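Probable aminotransferase (Pseudomonas aeruginosa, PDB 5YKR) is probably a class-III aminotransferase, a dimeric enzyme of the fold type I family with covalently bound pyridoxal phosphate. Local coordinates at residues C164-Q174 with R186-V194. Sequence-based numbering, arbitrary orientation.
Sequences CNYHGSVDESQ and RAGVHPNGV
Arg186 sets off with CG opposite its backbone N (chi1 -156°) and bends at chi3, while Gln174 folds back at chi2 (-77°), and the guanidinium thereby arrives at the amide oxygen. NE and NH2 grip OE1 of Gln174 side-on, with Arg186 NE to Gln174 OE1 at 2.9 Å; the oxygen lies in the guanidinium plane, although the amide is turned 80° against it. Arg186 NH2 also gives a hydrogen bond to Asn165 OD1 (3.0 Å), from above that carbonyl plane, and NH1 makes a weak bond to the Asn165 main-chain O. A water joins NH1 to the Cys164 N. Arginine suits this place because its fan of N-H groups can serve several neutral carbonyl oxygens at once. Asn165 ND2 is held by Ser173 O (3.1 Å) and by Phe162 O, which fixes the amide with OD1 turned to the arginine. Val189, whose branched methyls suit the aliphatic part of Gln174, packs CG1 on Gln174 CB at 3.7 Å, and the main chains join through Arg186 N to Gln174 O (2.9 Å). At the far end Asn192, a residue type that tolerates the positive phi of the Pro191-Val194 type I' turn, gives a hydrogen bond from Asn192 ND2 to Asp171 OD2 (2.9 Å), reaching it from above the carboxylate plane; Asp171 OD1 forms a salt bridge with Arg148 of the second subunit. Two loops following strands 158-162 and 183-185 are thus joined at the dimer interface of this class-III aminotransferase, a fold type I pyridoxal-phosphate enzyme.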
loop_
_atom_site.group_PDB
_atom_site.type_symbol
_atom_site.label_atom_id
_atom_site.label_comp_id
_atom_site.label_asym_id
_atom_site.label_seq_id
_atom_site.Cartn_x
_atom_site.Cartn_y
_atom_site.Cartn_z
ATOM N N CYS A 164 -22.126 7.221 -0.320
ATOM C CA CYS A 164 -21.348 7.732 0.823
ATOM C C CYS A 164 -20.566 6.655 1.561
ATOM O O CYS A 164 -20.187 6.841 2.715
ATOM C CB CYS A 164 -22.212 8.573 1.790
ATOM S SG CYS A 164 -23.063 9.918 0.972
ATOM N N ASN A 165 -20.182 5.615 0.811
ATOM C CA ASN A 165 -19.211 4.637 1.257
ATOM C C ASN A 165 -17.837 5.274 1.494
ATOM O O ASN A 165 -17.529 6.364 0.980
ATOM C CB ASN A 165 -19.023 3.543 0.191
ATOM C CG ASN A 165 -18.283 4.022 -1.053
ATOM O OD1 ASN A 165 -17.078 4.183 -1.008
ATOM N ND2 ASN A 165 -19.012 4.273 -2.160
ATOM N N TYR A 166 -16.975 4.535 2.190
ATOM C CA TYR A 166 -15.515 4.723 1.972
ATOM C C TYR A 166 -14.851 3.379 2.089
ATOM O O TYR A 166 -15.048 2.666 3.075
ATOM C CB TYR A 166 -14.838 5.726 2.926
ATOM C CG TYR A 166 -13.391 6.029 2.545
ATOM C CD1 TYR A 166 -13.132 6.707 1.377
ATOM C CD2 TYR A 166 -12.308 5.635 3.320
ATOM C CE1 TYR A 166 -11.854 6.997 0.962
ATOM C CE2 TYR A 166 -10.990 5.944 2.909
ATOM C CZ TYR A 166 -10.797 6.636 1.717
ATOM O OH TYR A 166 -9.513 6.966 1.262
ATOM N N HIS A 167 -14.018 3.054 1.084
ATOM C CA HIS A 167 -13.245 1.799 1.009
ATOM C C HIS A 167 -11.764 2.038 0.689
ATOM O O HIS A 167 -11.066 1.060 0.342
ATOM C CB HIS A 167 -13.887 0.867 0.008
ATOM C CG HIS A 167 -15.256 0.488 0.407
ATOM N ND1 HIS A 167 -15.518 -0.351 1.469
ATOM C CD2 HIS A 167 -16.464 0.874 -0.078
ATOM C CE1 HIS A 167 -16.842 -0.445 1.643
ATOM N NE2 HIS A 167 -17.431 0.289 0.714
ATOM N N GLY A 168 -11.308 3.284 0.840
ATOM C CA GLY A 168 -9.959 3.672 0.454
ATOM C C GLY A 168 -9.885 4.264 -0.942
ATOM O O GLY A 168 -10.913 4.651 -1.515
ATOM N N SER A 169 -8.677 4.255 -1.501
ATOM C CA SER A 169 -8.443 4.849 -2.830
ATOM C C SER A 169 -8.752 3.830 -3.906
ATOM O O SER A 169 -7.906 3.488 -4.754
ATOM C CB SER A 169 -7.060 5.481 -2.914
ATOM O OG SER A 169 -6.014 4.568 -2.617
ATOM N N VAL A 170 -10.003 3.380 -3.882
ATOM C CA VAL A 170 -10.563 2.389 -4.826
ATOM C C VAL A 170 -11.361 3.249 -5.815
ATOM O O VAL A 170 -12.463 3.733 -5.481
ATOM C CB VAL A 170 -11.471 1.356 -4.137
ATOM C CG1 VAL A 170 -12.080 0.412 -5.151
ATOM C CG2 VAL A 170 -10.709 0.587 -3.062
ATOM N N ASP A 171 -10.814 3.520 -6.999
ATOM C CA ASP A 171 -11.415 4.555 -7.875
ATOM C C ASP A 171 -12.840 4.227 -8.254
ATOM O O ASP A 171 -13.674 5.137 -8.301
ATOM C CB ASP A 171 -10.563 4.688 -9.139
ATOM C CG ASP A 171 -9.174 5.314 -8.906
ATOM O OD1 ASP A 171 -8.859 5.826 -7.820
ATOM O OD2 ASP A 171 -8.380 5.347 -9.891
ATOM N N GLU A 172 -13.165 2.950 -8.464
ATOM C CA GLU A 172 -14.531 2.551 -8.853
ATOM C C GLU A 172 -15.575 2.894 -7.794
ATOM O O GLU A 172 -16.764 2.971 -8.115
ATOM C CB GLU A 172 -14.671 1.047 -9.121
ATOM C CG GLU A 172 -13.739 0.433 -10.068
ATOM C CD GLU A 172 -12.614 -0.207 -9.301
ATOM O OE1 GLU A 172 -11.863 0.596 -8.702
ATOM O OE2 GLU A 172 -12.497 -1.461 -9.289
ATOM N N SER A 173 -15.143 3.070 -6.540
ATOM C CA SER A 173 -16.077 3.397 -5.477
ATOM C C SER A 173 -16.357 4.877 -5.307
ATOM O O SER A 173 -17.224 5.250 -4.512
ATOM C CB SER A 173 -15.546 2.877 -4.106
ATOM O OG SER A 173 -14.413 3.626 -3.633
ATOM N N GLN A 174 -15.610 5.723 -6.027
ATOM C CA GLN A 174 -15.589 7.182 -5.789
ATOM C C GLN A 174 -16.727 7.852 -6.585
ATOM O O GLN A 174 -16.501 8.661 -7.479
ATOM C CB GLN A 174 -14.255 7.793 -6.148
ATOM C CG GLN A 174 -13.039 7.147 -5.484
ATOM C CD GLN A 174 -12.800 7.507 -4.046
ATOM O OE1 GLN A 174 -13.682 8.107 -3.379
ATOM N NE2 GLN A 174 -11.595 7.179 -3.533
ATOM N N ARG A 186 -17.679 11.297 -7.057
ATOM C CA ARG A 186 -17.796 11.825 -5.682
ATOM C C ARG A 186 -17.240 13.248 -5.659
ATOM O O ARG A 186 -16.224 13.522 -6.326
ATOM C CB ARG A 186 -16.989 10.913 -4.703
ATOM C CG ARG A 186 -17.521 11.037 -3.317
ATOM C CD ARG A 186 -16.780 10.368 -2.264
ATOM N NE ARG A 186 -16.262 9.027 -2.470
ATOM C CZ ARG A 186 -16.682 7.931 -1.858
ATOM N NH1 ARG A 186 -17.886 7.872 -1.336
ATOM N NH2 ARG A 186 -15.868 6.862 -1.800
ATOM N N ALA A 187 -17.862 14.120 -4.863
ATOM C CA ALA A 187 -17.428 15.493 -4.795
ATOM C C ALA A 187 -15.959 15.560 -4.381
ATOM O O ALA A 187 -15.537 14.957 -3.410
ATOM C CB ALA A 187 -18.271 16.266 -3.803
ATOM N N GLY A 188 -15.210 16.337 -5.140
ATOM C CA GLY A 188 -13.792 16.503 -4.880
ATOM C C GLY A 188 -12.897 15.347 -5.276
ATOM O O GLY A 188 -11.687 15.419 -5.020
ATOM N N VAL A 189 -13.449 14.315 -5.911
ATOM C CA VAL A 189 -12.635 13.191 -6.354
ATOM C C VAL A 189 -12.734 13.085 -7.876
ATOM O O VAL A 189 -13.763 12.687 -8.449
ATOM C CB VAL A 189 -13.081 11.871 -5.710
ATOM C CG1 VAL A 189 -12.106 10.757 -6.125
ATOM C CG2 VAL A 189 -13.179 11.989 -4.167
ATOM N N HIS A 190 -11.663 13.493 -8.531
ATOM C CA HIS A 190 -11.619 13.505 -9.992
ATOM C C HIS A 190 -11.911 12.081 -10.526
ATOM O O HIS A 190 -11.476 11.081 -9.940
ATOM C CB HIS A 190 -10.217 13.916 -10.434
ATOM C CG HIS A 190 -10.091 14.275 -11.872
ATOM N ND1 HIS A 190 -9.938 13.332 -12.856
ATOM C CD2 HIS A 190 -10.049 15.488 -12.486
ATOM C CE1 HIS A 190 -9.785 13.949 -14.023
ATOM N NE2 HIS A 190 -9.863 15.261 -13.826
ATOM N N PRO A 191 -12.618 11.944 -11.650
ATOM C CA PRO A 191 -12.882 10.588 -12.131
ATOM C C PRO A 191 -11.671 9.789 -12.598
ATOM O O PRO A 191 -11.736 8.603 -12.769
ATOM C CB PRO A 191 -13.921 10.778 -13.249
ATOM C CG PRO A 191 -13.849 12.187 -13.593
ATOM C CD PRO A 191 -13.324 12.973 -12.426
ATOM N N ASN A 192 -10.581 10.493 -12.826
ATOM C CA ASN A 192 -9.273 9.874 -12.998
ATOM C C ASN A 192 -9.224 8.964 -14.231
ATOM O O ASN A 192 -8.614 7.894 -14.221
ATOM C CB ASN A 192 -8.850 9.117 -11.719
ATOM C CG ASN A 192 -7.385 8.753 -11.731
ATOM O OD1 ASN A 192 -6.577 9.499 -12.301
ATOM N ND2 ASN A 192 -7.026 7.641 -11.089
ATOM N N GLY A 193 -9.869 9.405 -15.314
ATOM C CA GLY A 193 -9.924 8.604 -16.532
ATOM C C GLY A 193 -10.922 7.432 -16.513
ATOM O O GLY A 193 -11.039 6.729 -17.539
ATOM N N VAL A 194 -11.653 7.236 -15.407
ATOM C CA VAL A 194 -12.651 6.152 -15.262
ATOM C C VAL A 194 -13.985 6.744 -15.760
ATOM O O VAL A 194 -14.307 7.873 -15.414
ATOM C CB VAL A 194 -12.831 5.739 -13.766
ATOM C CG1 VAL A 194 -13.914 4.662 -13.607
ATOM C CG2 VAL A 194 -11.511 5.294 -13.120
HETATM O O HOH W 1 -20.541 8.900 -2.049
HETATM O O HOH W 2 -14.319 9.866 -8.982
#